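Side-chain contacts in STING-associated CdnE c-di-GMP synthase (Flavobacteriaceae, PDB 6WT8), which probably synthesises the cyclic dinucleotide c-di-GMP, the signal sensed by a partner STING protein in bacterial CBASS defence: residues K72-A75 / H76-S80; L158-V161 / R162-E166; L237-E240 / R241-K245; I221-K224 / K225-K228; H98-K101 / E102-V105. All blocks are in the same frame, centred on the assembly; numbering follows the deposited sequence.

Interaction 1. Residues K72-A75 / H76-S80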
loop_
_atom_site.group_PDB
_atom_site.type_symbol
_atom_site.label_atom_id
_atom_site.label_comp_id
_atom_site.label_asym_id
_atom_site.label_seq_id
_atom_site.Cartn_x
_atom_site.Cartn_y
_atom_site.Cartn_z
ATOM N N LYS A 72 18.138 1.678 10.745
ATOM C CA LYS A 72 19.211 1.067 11.533
ATOM C C LYS A 72 19.583 -0.298 10.968
ATOM O O LYS A 72 20.779 -0.630 10.853
ATOM C CB LYS A 72 18.817 0.940 12.999
ATOM C CG LYS A 72 18.675 2.313 13.607
ATOM C CD LYS A 72 18.503 2.241 15.089
ATOM C CE LYS A 72 18.515 3.677 15.667
ATOM N NZ LYS A 72 18.579 3.658 17.176
ATOM N N VAL A 73 18.576 -1.116 10.614
ATOM C CA VAL A 73 18.864 -2.411 9.971
ATOM C C VAL A 73 19.633 -2.207 8.667
ATOM O O VAL A 73 20.611 -2.938 8.373
ATOM C CB VAL A 73 17.553 -3.176 9.729
ATOM C CG1 VAL A 73 17.800 -4.495 9.023
ATOM C CG2 VAL A 73 16.887 -3.475 11.070
ATOM N N GLU A 74 19.160 -1.275 7.824
ATOM C CA GLU A 74 19.832 -1.004 6.553
ATOM C C GLU A 74 21.309 -0.699 6.746
ATOM O O GLU A 74 22.136 -1.183 5.961
ATOM C CB GLU A 74 19.141 0.188 5.844
ATOM C CG GLU A 74 19.859 0.481 4.533
ATOM C CD GLU A 74 19.232 1.612 3.716
ATOM O OE1 GLU A 74 18.003 1.682 3.590
ATOM O OE2 GLU A 74 20.009 2.430 3.152
ATOM N N ALA A 75 21.668 0.081 7.770
ATOM C CA ALA A 75 23.082 0.439 7.934
ATOM C C ALA A 75 23.944 -0.812 8.125
ATOM O O ALA A 75 25.043 -0.917 7.570
ATOM C CB ALA A 75 23.267 1.373 9.130
ATOM N N HIS A 76 23.448 -1.790 8.883
ATOM C CA HIS A 76 24.208 -3.032 9.060
ATOM C C HIS A 76 24.326 -3.815 7.753
ATOM O O HIS A 76 25.406 -4.328 7.403
ATOM C CB HIS A 76 23.541 -3.902 10.128
ATOM C CG HIS A 76 23.637 -3.334 11.499
ATOM N ND1 HIS A 76 24.835 -3.277 12.186
ATOM C CD2 HIS A 76 22.706 -2.767 12.308
ATOM C CE1 HIS A 76 24.639 -2.686 13.359
ATOM N NE2 HIS A 76 23.362 -2.348 13.450
ATOM N N LEU A 77 23.210 -3.955 7.017
ATOM C CA LEU A 77 23.262 -4.708 5.786
ATOM C C LEU A 77 24.097 -3.974 4.745
ATOM O O LEU A 77 24.783 -4.612 3.949
ATOM C CB LEU A 77 21.834 -4.908 5.271
ATOM C CG LEU A 77 20.876 -5.628 6.191
ATOM C CD1 LEU A 77 19.502 -5.617 5.557
ATOM C CD2 LEU A 77 21.336 -7.117 6.237
ATOM N N LYS A 78 24.084 -2.637 4.758
ATOM C CA LYS A 78 24.854 -1.865 3.770
ATOM C C LYS A 78 26.344 -1.974 4.046
ATOM O O LYS A 78 27.131 -2.157 3.117
ATOM C CB LYS A 78 24.413 -0.398 3.791
ATOM C CG LYS A 78 25.148 0.434 2.789
ATOM C CD LYS A 78 24.587 1.891 2.746
ATOM C CE LYS A 78 23.366 1.941 1.946
ATOM N NZ LYS A 78 23.149 3.399 1.480
ATOM N N LYS A 79 26.733 -1.938 5.331
ATOM C CA LYS A 79 28.146 -2.144 5.640
ATOM C C LYS A 79 28.601 -3.542 5.200
ATOM O O LYS A 79 29.716 -3.707 4.694
ATOM C CB LYS A 79 28.357 -1.939 7.138
ATOM C CG LYS A 79 29.897 -1.863 7.484
ATOM C CD LYS A 79 30.090 -1.578 8.979
ATOM C CE LYS A 79 31.581 -1.401 9.313
ATOM N NZ LYS A 79 32.283 -2.676 9.062
ATOM N N SER A 80 27.743 -4.556 5.374
ATOM C CA SER A 80 28.077 -5.941 5.030
ATOM C C SER A 80 28.182 -6.170 3.533
ATOM O O SER A 80 29.137 -6.825 3.082
ATOM C CB SER A 80 27.015 -6.864 5.672
ATOM O OG SER A 80 27.064 -8.160 5.120
HETATM O O HOH W 1 20.514 3.260 0.659
#

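Interaction 2. Residues L158-V161 / R162-E166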
loop_
_atom_site.group_PDB
_atom_site.type_symbol
_atom_site.label_atom_id
_atom_site.label_comp_id
_atom_site.label_asym_id
_atom_site.label_seq_id
_atom_site.Cartn_x
_atom_site.Cartn_y
_atom_site.Cartn_z
ATOM N N LEU A 158 21.413 -14.103 -4.969
ATOM C CA LEU A 158 20.287 -13.933 -4.042
ATOM C C LEU A 158 20.450 -14.830 -2.825
ATOM O O LEU A 158 20.246 -14.387 -1.685
ATOM C CB LEU A 158 18.963 -14.213 -4.763
ATOM C CG LEU A 158 18.579 -13.087 -5.734
ATOM C CD1 LEU A 158 17.517 -13.528 -6.715
ATOM C CD2 LEU A 158 18.121 -11.815 -4.976
ATOM N N LYS A 159 20.762 -16.127 -3.046
ATOM C CA LYS A 159 21.002 -17.019 -1.914
ATOM C C LYS A 159 22.122 -16.496 -1.031
ATOM O O LYS A 159 21.997 -16.462 0.193
ATOM C CB LYS A 159 21.310 -18.424 -2.464
ATOM C CG LYS A 159 21.509 -19.430 -1.366
ATOM C CD LYS A 159 21.678 -20.808 -1.984
ATOM C CE LYS A 159 21.897 -21.811 -0.855
ATOM N NZ LYS A 159 22.298 -23.169 -1.359
ATOM N N TYR A 160 23.202 -16.018 -1.638
ATOM C CA TYR A 160 24.313 -15.452 -0.886
ATOM C C TYR A 160 23.877 -14.271 -0.041
ATOM O O TYR A 160 24.216 -14.191 1.150
ATOM C CB TYR A 160 25.395 -15.046 -1.887
ATOM C CG TYR A 160 26.527 -14.293 -1.304
ATOM C CD1 TYR A 160 27.360 -14.851 -0.336
ATOM C CD2 TYR A 160 26.795 -12.998 -1.743
ATOM C CE1 TYR A 160 28.401 -14.136 0.183
ATOM C CE2 TYR A 160 27.838 -12.281 -1.240
ATOM C CZ TYR A 160 28.641 -12.834 -0.278
ATOM O OH TYR A 160 29.691 -12.109 0.215
ATOM N N VAL A 161 23.167 -13.310 -0.657
ATOM C CA VAL A 161 22.735 -12.139 0.105
ATOM C C VAL A 161 21.776 -12.544 1.222
ATOM O O VAL A 161 21.895 -12.070 2.364
ATOM C CB VAL A 161 22.108 -11.109 -0.848
ATOM C CG1 VAL A 161 21.374 -10.031 -0.060
ATOM C CG2 VAL A 161 23.203 -10.456 -1.690
ATOM N N ARG A 162 20.855 -13.480 0.948
ATOM C CA ARG A 162 19.975 -13.954 2.025
ATOM C C ARG A 162 20.758 -14.546 3.195
ATOM O O ARG A 162 20.498 -14.213 4.352
ATOM C CB ARG A 162 18.979 -14.964 1.467
ATOM C CG ARG A 162 18.164 -15.770 2.556
ATOM C CD ARG A 162 17.231 -14.861 3.348
ATOM N NE ARG A 162 16.709 -15.589 4.524
ATOM C CZ ARG A 162 15.426 -15.859 4.792
ATOM N NH1 ARG A 162 14.464 -15.436 3.977
ATOM N NH2 ARG A 162 15.123 -16.502 5.901
ATOM N N LEU A 163 21.699 -15.438 2.907
ATOM C CA LEU A 163 22.420 -16.106 4.003
ATOM C C LEU A 163 23.377 -15.150 4.697
ATOM O O LEU A 163 23.514 -15.190 5.939
ATOM C CB LEU A 163 23.171 -17.359 3.480
ATOM C CG LEU A 163 22.226 -18.444 2.927
ATOM C CD1 LEU A 163 23.054 -19.589 2.369
ATOM C CD2 LEU A 163 21.325 -18.968 4.030
ATOM N N LYS A 164 24.033 -14.279 3.928
ATOM C CA LYS A 164 24.918 -13.300 4.539
ATOM C C LYS A 164 24.141 -12.366 5.459
ATOM O O LYS A 164 24.602 -12.034 6.562
ATOM C CB LYS A 164 25.634 -12.535 3.443
ATOM C CG LYS A 164 26.723 -11.593 3.915
ATOM C CD LYS A 164 27.439 -11.166 2.627
ATOM C CE LYS A 164 28.737 -10.415 2.890
ATOM N NZ LYS A 164 29.782 -11.348 3.410
ATOM N N SER A 165 22.931 -11.999 5.037
ATOM C CA SER A 165 22.082 -11.167 5.890
ATOM C C SER A 165 21.665 -11.876 7.162
ATOM O O SER A 165 21.606 -11.256 8.242
ATOM C CB SER A 165 20.823 -10.772 5.075
ATOM O OG SER A 165 21.182 -9.966 3.977
ATOM N N GLU A 166 21.330 -13.179 7.082
ATOM C CA GLU A 166 21.003 -13.913 8.311
ATOM C C GLU A 166 22.164 -13.853 9.297
ATOM O O GLU A 166 21.969 -13.625 10.499
ATOM C CB GLU A 166 20.696 -15.378 8.014
ATOM C CG GLU A 166 19.461 -15.556 7.159
ATOM C CD GLU A 166 19.164 -17.014 6.907
ATOM O OE1 GLU A 166 19.926 -17.904 7.384
ATOM O OE2 GLU A 166 18.167 -17.275 6.204
#

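Interaction 3. Residues L237-E240 / R241-K245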
loop_
_atom_site.group_PDB
_atom_site.type_symbol
_atom_site.label_atom_id
_atom_site.label_comp_id
_atom_site.label_asym_id
_atom_site.label_seq_id
_atom_site.Cartn_x
_atom_site.Cartn_y
_atom_site.Cartn_z
ATOM N N LEU A 237 5.385 1.223 -7.270
ATOM C CA LEU A 237 4.435 1.879 -8.153
ATOM C C LEU A 237 3.145 2.194 -7.410
ATOM O O LEU A 237 2.574 3.283 -7.579
ATOM C CB LEU A 237 4.173 0.958 -9.355
ATOM C CG LEU A 237 3.403 1.574 -10.503
ATOM C CD1 LEU A 237 4.060 2.891 -10.987
ATOM C CD2 LEU A 237 3.274 0.581 -11.636
ATOM N N SER A 238 2.675 1.251 -6.587
ATOM C CA SER A 238 1.537 1.543 -5.720
ATOM C C SER A 238 1.831 2.695 -4.793
ATOM O O SER A 238 0.985 3.606 -4.624
ATOM C CB SER A 238 1.164 0.299 -4.920
ATOM O OG SER A 238 0.609 -0.630 -5.808
ATOM N N ILE A 239 3.006 2.699 -4.177
ATOM C CA ILE A 239 3.355 3.778 -3.248
ATOM C C ILE A 239 3.331 5.110 -3.974
ATOM O O ILE A 239 2.715 6.081 -3.519
ATOM C CB ILE A 239 4.724 3.523 -2.589
ATOM C CG1 ILE A 239 4.603 2.374 -1.604
ATOM C CG2 ILE A 239 5.277 4.791 -1.967
ATOM C CD1 ILE A 239 5.957 1.749 -1.261
ATOM N N GLU A 240 4.047 5.208 -5.110
ATOM C CA GLU A 240 4.119 6.471 -5.809
ATOM C C GLU A 240 2.744 6.927 -6.248
ATOM O O GLU A 240 2.406 8.108 -6.104
ATOM C CB GLU A 240 5.074 6.341 -6.993
ATOM C CG GLU A 240 5.286 7.662 -7.766
ATOM C CD GLU A 240 6.132 8.688 -7.009
ATOM O OE1 GLU A 240 6.234 9.832 -7.509
ATOM O OE2 GLU A 240 6.681 8.365 -5.936
ATOM N N ARG A 241 1.935 6.018 -6.802
ATOM C CA ARG A 241 0.664 6.462 -7.370
ATOM C C ARG A 241 -0.317 6.900 -6.276
ATOM O O ARG A 241 -1.048 7.880 -6.477
ATOM C CB ARG A 241 0.070 5.353 -8.244
ATOM C CG ARG A 241 0.749 5.261 -9.616
ATOM C CD ARG A 241 0.127 4.085 -10.402
ATOM N NE ARG A 241 0.746 4.150 -11.746
ATOM C CZ ARG A 241 0.533 3.245 -12.706
ATOM N NH1 ARG A 241 -0.255 2.178 -12.515
ATOM N NH2 ARG A 241 1.136 3.428 -13.894
ATOM N N ILE A 242 -0.369 6.164 -5.143
ATOM C CA ILE A 242 -1.230 6.598 -4.037
ATOM C C ILE A 242 -0.765 7.949 -3.499
ATOM O O ILE A 242 -1.585 8.854 -3.243
ATOM C CB ILE A 242 -1.285 5.511 -2.958
ATOM C CG1 ILE A 242 -2.115 4.350 -3.530
ATOM C CG2 ILE A 242 -1.904 6.058 -1.676
ATOM C CD1 ILE A 242 -1.895 3.052 -2.671
ATOM N N ASN A 243 0.549 8.122 -3.329
ATOM C CA ASN A 243 1.032 9.403 -2.802
ATOM C C ASN A 243 0.721 10.549 -3.759
ATOM O O ASN A 243 0.270 11.638 -3.342
ATOM C CB ASN A 243 2.524 9.295 -2.494
ATOM C CG ASN A 243 2.788 8.521 -1.207
ATOM O OD1 ASN A 243 1.889 8.358 -0.362
ATOM N ND2 ASN A 243 4.027 8.005 -1.052
ATOM N N VAL A 244 0.891 10.318 -5.066
ATOM C CA VAL A 244 0.609 11.370 -6.044
ATOM C C VAL A 244 -0.875 11.680 -6.112
ATOM O O VAL A 244 -1.283 12.848 -6.105
ATOM C CB VAL A 244 1.140 10.937 -7.419
ATOM C CG1 VAL A 244 0.501 11.760 -8.474
ATOM C CG2 VAL A 244 2.582 11.070 -7.406
ATOM N N LYS A 245 -1.736 10.642 -6.178
ATOM C CA LYS A 245 -3.134 10.955 -6.288
ATOM C C LYS A 245 -3.700 11.551 -4.995
ATOM O O LYS A 245 -4.637 12.351 -5.056
ATOM C CB LYS A 245 -3.906 9.707 -6.751
ATOM C CG LYS A 245 -5.300 10.137 -7.155
ATOM C CD LYS A 245 -6.191 9.053 -7.678
ATOM C CE LYS A 245 -6.271 8.948 -9.158
ATOM N NZ LYS A 245 -7.783 8.829 -9.443
HETATM O O HOH W 2 6.109 8.575 -2.835
#

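Interaction 4. Residues I221-K224 / K225-K228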
loop_
_atom_site.group_PDB
_atom_site.type_symbol
_atom_site.label_atom_id
_atom_site.label_comp_id
_atom_site.label_asym_id
_atom_site.label_seq_id
_atom_site.Cartn_x
_atom_site.Cartn_y
_atom_site.Cartn_z
ATOM N N ILE A 221 10.954 -11.415 -5.517
ATOM C CA ILE A 221 11.454 -11.747 -4.181
ATOM C C ILE A 221 12.014 -13.163 -4.149
ATOM O O ILE A 221 11.381 -14.117 -4.625
ATOM C CB ILE A 221 10.311 -11.585 -3.175
ATOM C CG1 ILE A 221 9.997 -10.086 -3.088
ATOM C CG2 ILE A 221 10.699 -12.055 -1.772
ATOM C CD1 ILE A 221 8.690 -9.765 -2.300
ATOM N N TYR A 222 13.179 -13.323 -3.504
ATOM C CA TYR A 222 13.805 -14.633 -3.345
ATOM C C TYR A 222 13.175 -15.454 -2.219
ATOM O O TYR A 222 13.045 -14.976 -1.095
ATOM C CB TYR A 222 15.291 -14.438 -3.052
ATOM C CG TYR A 222 16.034 -15.769 -2.901
ATOM C CD1 TYR A 222 16.184 -16.612 -3.973
ATOM C CD2 TYR A 222 16.535 -16.160 -1.679
ATOM C CE1 TYR A 222 16.861 -17.839 -3.859
ATOM C CE2 TYR A 222 17.223 -17.374 -1.552
ATOM C CZ TYR A 222 17.343 -18.213 -2.643
ATOM O OH TYR A 222 18.031 -19.419 -2.516
ATOM N N ASN A 223 12.787 -16.682 -2.526
ATOM C CA ASN A 223 12.246 -17.623 -1.562
ATOM C C ASN A 223 13.341 -18.593 -1.141
ATOM O O ASN A 223 13.869 -19.335 -1.966
ATOM C CB ASN A 223 11.089 -18.394 -2.195
ATOM C CG ASN A 223 10.441 -19.384 -1.210
ATOM O OD1 ASN A 223 11.117 -20.178 -0.586
ATOM N ND2 ASN A 223 9.114 -19.286 -1.063
ATOM N N LYS A 224 13.705 -18.574 0.142
ATOM C CA LYS A 224 14.858 -19.360 0.614
ATOM C C LYS A 224 14.595 -20.860 0.578
ATOM O O LYS A 224 15.515 -21.636 0.336
ATOM C CB LYS A 224 15.177 -18.938 2.050
ATOM C CG LYS A 224 16.245 -19.747 2.733
ATOM C CD LYS A 224 16.400 -19.331 4.171
ATOM C CE LYS A 224 17.541 -20.093 4.862
ATOM N NZ LYS A 224 17.351 -19.872 6.325
ATOM N N LYS A 225 13.346 -21.247 0.773
ATOM C CA LYS A 225 12.985 -22.662 0.846
ATOM C C LYS A 225 12.993 -23.288 -0.539
ATOM O O LYS A 225 13.525 -24.385 -0.722
ATOM C CB LYS A 225 11.612 -22.818 1.509
ATOM C CG LYS A 225 11.410 -24.189 2.159
ATOM C CD LYS A 225 9.968 -24.422 2.630
ATOM C CE LYS A 225 9.477 -23.383 3.645
ATOM N NZ LYS A 225 10.275 -23.261 4.908
ATOM N N THR A 226 12.367 -22.630 -1.515
ATOM C CA THR A 226 12.319 -23.175 -2.871
ATOM C C THR A 226 13.577 -22.866 -3.665
ATOM O O THR A 226 13.856 -23.564 -4.651
ATOM C CB THR A 226 11.114 -22.621 -3.621
ATOM O OG1 THR A 226 11.313 -21.233 -3.863
ATOM C CG2 THR A 226 9.844 -22.755 -2.782
ATOM N N GLY A 227 14.326 -21.816 -3.291
ATOM C CA GLY A 227 15.457 -21.442 -4.098
ATOM C C GLY A 227 15.082 -20.724 -5.374
ATOM O O GLY A 227 15.923 -20.626 -6.266
ATOM N N LYS A 228 13.850 -20.261 -5.495
ATOM C CA LYS A 228 13.368 -19.614 -6.715
ATOM C C LYS A 228 12.933 -18.186 -6.406
ATOM O O LYS A 228 12.694 -17.828 -5.252
ATOM C CB LYS A 228 12.212 -20.405 -7.305
ATOM C CG LYS A 228 12.611 -21.807 -7.681
ATOM C CD LYS A 228 11.386 -22.561 -8.144
ATOM C CE LYS A 228 11.760 -23.854 -8.915
ATOM N NZ LYS A 228 12.491 -24.852 -8.098
HETATM O O HOH W 3 18.568 -20.877 -4.758
#

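Interaction 5. Residues H98-K101 / E102-V105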
loop_
_atom_site.group_PDB
_atom_site.type_symbol
_atom_site.label_atom_id
_atom_site.label_comp_id
_atom_site.label_asym_id
_atom_site.label_seq_id
_atom_site.Cartn_x
_atom_site.Cartn_y
_atom_site.Cartn_z
ATOM N N HIS A 98 -1.639 2.619 6.611
ATOM C CA HIS A 98 -1.896 1.584 7.594
ATOM C C HIS A 98 -2.854 2.101 8.671
ATOM O O HIS A 98 -3.001 3.299 8.893
ATOM C CB HIS A 98 -0.583 1.104 8.239
ATOM C CG HIS A 98 0.210 2.196 8.906
ATOM N ND1 HIS A 98 0.591 3.331 8.247
ATOM C CD2 HIS A 98 0.754 2.276 10.151
ATOM C CE1 HIS A 98 1.293 4.104 9.061
ATOM N NE2 HIS A 98 1.443 3.466 10.205
ATOM N N ILE A 99 -3.508 1.166 9.379
ATOM C CA ILE A 99 -4.436 1.529 10.449
ATOM C C ILE A 99 -4.097 0.857 11.772
ATOM O O ILE A 99 -4.836 1.044 12.765
ATOM C CB ILE A 99 -5.909 1.234 10.079
ATOM C CG1 ILE A 99 -6.108 -0.227 9.797
ATOM C CG2 ILE A 99 -6.315 2.069 8.853
ATOM C CD1 ILE A 99 -7.602 -0.705 10.020
ATOM N N LEU A 100 -2.996 0.104 11.835
ATOM C CA LEU A 100 -2.554 -0.476 13.109
ATOM C C LEU A 100 -1.201 0.099 13.497
ATOM O O LEU A 100 -0.272 0.093 12.681
ATOM C CB LEU A 100 -2.442 -2.012 13.040
ATOM C CG LEU A 100 -3.621 -2.784 12.463
ATOM C CD1 LEU A 100 -3.356 -4.306 12.424
ATOM C CD2 LEU A 100 -4.878 -2.480 13.222
ATOM N N LYS A 101 -1.070 0.521 14.768
ATOM C CA LYS A 101 0.208 1.069 15.205
ATOM C C LYS A 101 1.340 0.052 15.095
ATOM O O LYS A 101 2.486 0.480 15.049
ATOM C CB LYS A 101 0.106 1.553 16.670
ATOM C CG LYS A 101 -0.298 0.460 17.681
ATOM C CD LYS A 101 -0.715 1.093 19.044
ATOM C CE LYS A 101 -0.931 -0.032 20.074
ATOM N NZ LYS A 101 -2.087 -0.902 19.803
ATOM N N GLU A 102 1.032 -1.254 15.081
ATOM C CA GLU A 102 2.077 -2.277 14.958
ATOM C C GLU A 102 2.513 -2.549 13.527
ATOM O O GLU A 102 3.460 -3.318 13.320
ATOM C CB GLU A 102 1.612 -3.606 15.579
ATOM C CG GLU A 102 1.206 -3.514 17.054
ATOM C CD GLU A 102 -0.240 -3.064 17.309
ATOM O OE1 GLU A 102 -1.054 -2.903 16.350
ATOM O OE2 GLU A 102 -0.552 -2.905 18.534
ATOM N N ASN A 103 1.859 -1.997 12.522
ATOM C CA ASN A 103 2.330 -2.207 11.159
ATOM C C ASN A 103 3.671 -1.503 10.951
ATOM O O ASN A 103 3.923 -0.415 11.473
ATOM C CB ASN A 103 1.324 -1.654 10.164
ATOM C CG ASN A 103 -0.007 -2.349 10.168
ATOM O OD1 ASN A 103 -1.019 -1.692 9.955
ATOM N ND2 ASN A 103 -0.026 -3.675 10.349
ATOM N N ASP A 104 4.544 -2.126 10.153
ATOM C CA ASP A 104 5.868 -1.626 9.889
ATOM C C ASP A 104 6.166 -1.589 8.403
ATOM O O ASP A 104 5.611 -2.377 7.621
ATOM C CB ASP A 104 6.893 -2.544 10.554
ATOM C CG ASP A 104 6.956 -2.330 12.017
ATOM O OD1 ASP A 104 7.552 -1.322 12.448
ATOM O OD2 ASP A 104 6.406 -3.178 12.753
ATOM N N VAL A 105 7.040 -0.645 8.027
ATOM C CA VAL A 105 7.678 -0.726 6.695
ATOM C C VAL A 105 8.458 -2.034 6.614
ATOM O O VAL A 105 9.043 -2.496 7.607
ATOM C CB VAL A 105 8.614 0.452 6.357
ATOM C CG1 VAL A 105 7.869 1.812 6.336
ATOM C CG2 VAL A 105 9.797 0.558 7.344
HETATM O O HOH W 4 -3.102 -1.682 8.513
HETATM O O HOH W 5 3.057 2.188 12.399
#

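Interaction 1. Residues K72-A75 / H76-S80
Leu77 N, Lys78 N and Lys79 N donate in turn to Val73 O, Glu74 O and Ala75 O, one rung after another of an unbroken alpha-helix, and the rung from Lys78 N to Glu74 O measures 2.7 Å. On one flank Glu74 and Lys78 run side by side. Glu74 is fully extended, whereas Lys78 leaves the backbone straight and then bends at CD (chi3 -80°), which turns its amine back along the helix toward the carboxylate. The charges stay apart: Lys78 NZ and Glu74 OE2 form a long salt bridge of 3.7 Å. A water fills in, giving a hydrogen to Glu74 OE2 at 2.7 Å and taking one from Lys78 NZ at 2.8 Å. The other carboxylate oxygen, OE1, is held by a salt bridge to Arg89, so Glu74 serves two positive partners. One turn along another flank, Val73 CG1 lies 4.0 Å from Leu77 CD1. His76 reaches back past the backbone, its CD2 being 3.2 Å from Lys72 O. Within the fold, Val73 and Leu77 pack on Leu107 and Val197 of strands 106-112 and 192-204, Phe87 of strand 85-90 touches Glu74, Leu77 and Lys78, and His76 and Ser80 meet helix 154-172.

Interaction 2. Residues L158-V161 / R162-E166
Arg162, Leu163, Lys164 and Ser165 each send their backbone N-H to the carbonyl four residues earlier, on Leu158, Lys159, Tyr160 and Val161, in the regular i to i+4 pattern of an alpha-helix. On its outer side Tyr160 and Lys164 lie alongside each other. Lys164 CD rests 3.6 Å from Tyr160 CZ, and a bend at the end of the lysine (chi4 71°) swings NZ round to the phenol oxygen, where Lys164 NZ makes a weak hydrogen bond of 3.3 Å to Tyr160 OH. An alanine in place of Lys164 removes the amine and the methylenes beside the ring, and the phenol would probably be left without this donor and freer to turn. Lys159 and Leu163 form a second such pair, with 4.0 Å between Lys159 CG and Leu163 CD1. The inward side mixes apolar packing, Leu158 and Val161 against Thr199 of strand 192-204, with a set of polar bonds. Arg162, kinked at CG (chi2 66°), presents its edge to Glu166: Arg162 NE gives a 2.8 Å bond to Glu166 OE2, meeting the anti lone pair, and Arg162 NH2 adds a weak one. Lys224 forms a salt bridge to the same oxygen, so two cations share OE2, while Arg162 NH2 also donates to Lys180 O. Val161 O takes two donors at once: Ser165 N at 2.9 Å and Ser165 OG at 2.7 Å, arriving from opposite faces of the carbonyl plane.

Interaction 3. Residues L237-E240 / R241-K245
Leu237 lies across the extended side chain of Arg241 and covers part of one face of its guanidinium. Leu237 points CG away from its own N (chi1 -170°) and branches at chi2 54°, which sets CD1 3.5 Å above the guanidinium plane, toward its rim. Leu237 CD1 is 3.6 Å from Arg241 NE, and Leu237 CD2 is 4.0 Å from Arg241 NH1. The arginine is straight from CG to NE, and its NH1 donates to Val325 O, a bond that anchors the far end of the group beneath the leucine. Two residues further along, Asn243 runs beside Ile239 and brings ND2 to 3.6 Å from Ile239 CG2. That amide is tied at both ends: OD1 accepts from Lys254 NZ, and Asn243 ND2 gives a 2.8 Å bond to a water, which donates in turn to Glu240 OE2 at 3.2 Å. Glu240 bends at chi2 (72°), which carries OE2 toward that water; its OE1 lies 3.9 Å from Val244 CG2. Behind these groups, backbone bonds such as Arg241 N to Leu237 O link residues four apart. Such i to i+4 pairing is typical of an alpha-helix, here helix 235-248, which follows the nucleotidyltransferase sheet and packs through Ile242 on Asn282 of helix 278-287.

Interaction 4. Residues I221-K224 / K225-K228
Asn223 reaches into the turn formed by Lys225, Thr226 and Gly227. Its CB sits 3.3 Å from Thr226 OG1. CG keeps the same 3.3 Å from Thr226 OG1, the two side chains crossing at about a right angle. At the tip, OD1 accepts from Thr226 N at 2.9 Å, nearly straight (169°), the donor standing well above the amide plane, and takes a weak second bond from Lys225 N. ND2 passes 3.9 Å from Thr226 CG2 and gives a weak bond to Glu181. Were Asn223 replaced by an alanine, the N-H groups of Lys225 and Thr226 would probably be left without this acceptor and the turn freer to shift. Asn223 O accepts from Gly227 N at 2.8 Å, Thr226 OG1 takes Lys228 N at 3.2 Å, an ST turn, and Asn223 N donates to Lys228 O, joining the two arms. Gly227 adopts a positive phi (76°), where a side chain would strike the preceding carbonyl oxygen. The turn reverses the chain just beyond strand 218-221: Tyr222 has a backbone bond to Thr199 of strand 192-204, its ring packs on Leu158 and Lys159 of helix 154-172, and Lys224 forms a salt bridge with Glu166 of that helix.

Interaction 5. Residues H98-K101 / E102-V105
Asn103, with chi1 at -65°, folds its amide back over the turn to Leu100 and His98, while Lys101, with chi1 at 59°, tucks CG over its own backbone and runs out beside Glu102. Asn103 OD1 accepts from Leu100 N at 3.3 Å, with the donor well above the amide plane, and lies 3.3 Å from His98 CB. A water donates to the same oxygen and takes the N-H of Ile99, so OD1 gathers two backbone amides, one of them through solvent. His98 and Asn103 run antiparallel alongside one another, ring and amide planes 62° apart, and His98 CD2 is 4.0 Å from Asn103 CB. The histidine is held by its far nitrogen, NE2, which bonds with Thr63 OG1. The charged pair is Lys101 and Glu102: Lys101 NZ forms a 2.8 Å salt bridge to Glu102 OE2, on the syn side and somewhat out of the carboxylate plane. The amine also donates to Glu14 O. A second water links Lys101 O to Asn103 O. Closing it all is the 3.0 Å bond from Asn103 N to Leu100 O, which closes a type I beta turn from Leu100 to Asn103. The turn ends just before an Asp-Val-Asp sequence, beginning at Asp104, that fits the metal-binding signature of the nucleotidyltransferase fold; here Asp104 is paired with Arg193 and Ser66.

How the interactions relate
Interactions 1, 2 and 4 form one connected cluster, 23 to 26 Å from the chain's centre. Helices 60-81 and 154-172 touch where Leu77 meets Ser165 and Ser80 meets Lys164, and the 221-228 turn joins the second helix through Lys224 and Tyr222. Interactions 3 and 5 lie only 9 to 11 Å from that centre. Each contact has a buried part, such as Val73 and Leu77, Leu158 and Val161, Ile242, Tyr222 or His98; most lysines are more exposed, but Arg162 and Glu166 are buried. The helical contacts share a backbone ladder bearing a water-bridged acid and lysine, a phenol with an amine, or a leucine over a guanidinium. The two turns rely instead on asparagine side chains to gather backbone amides.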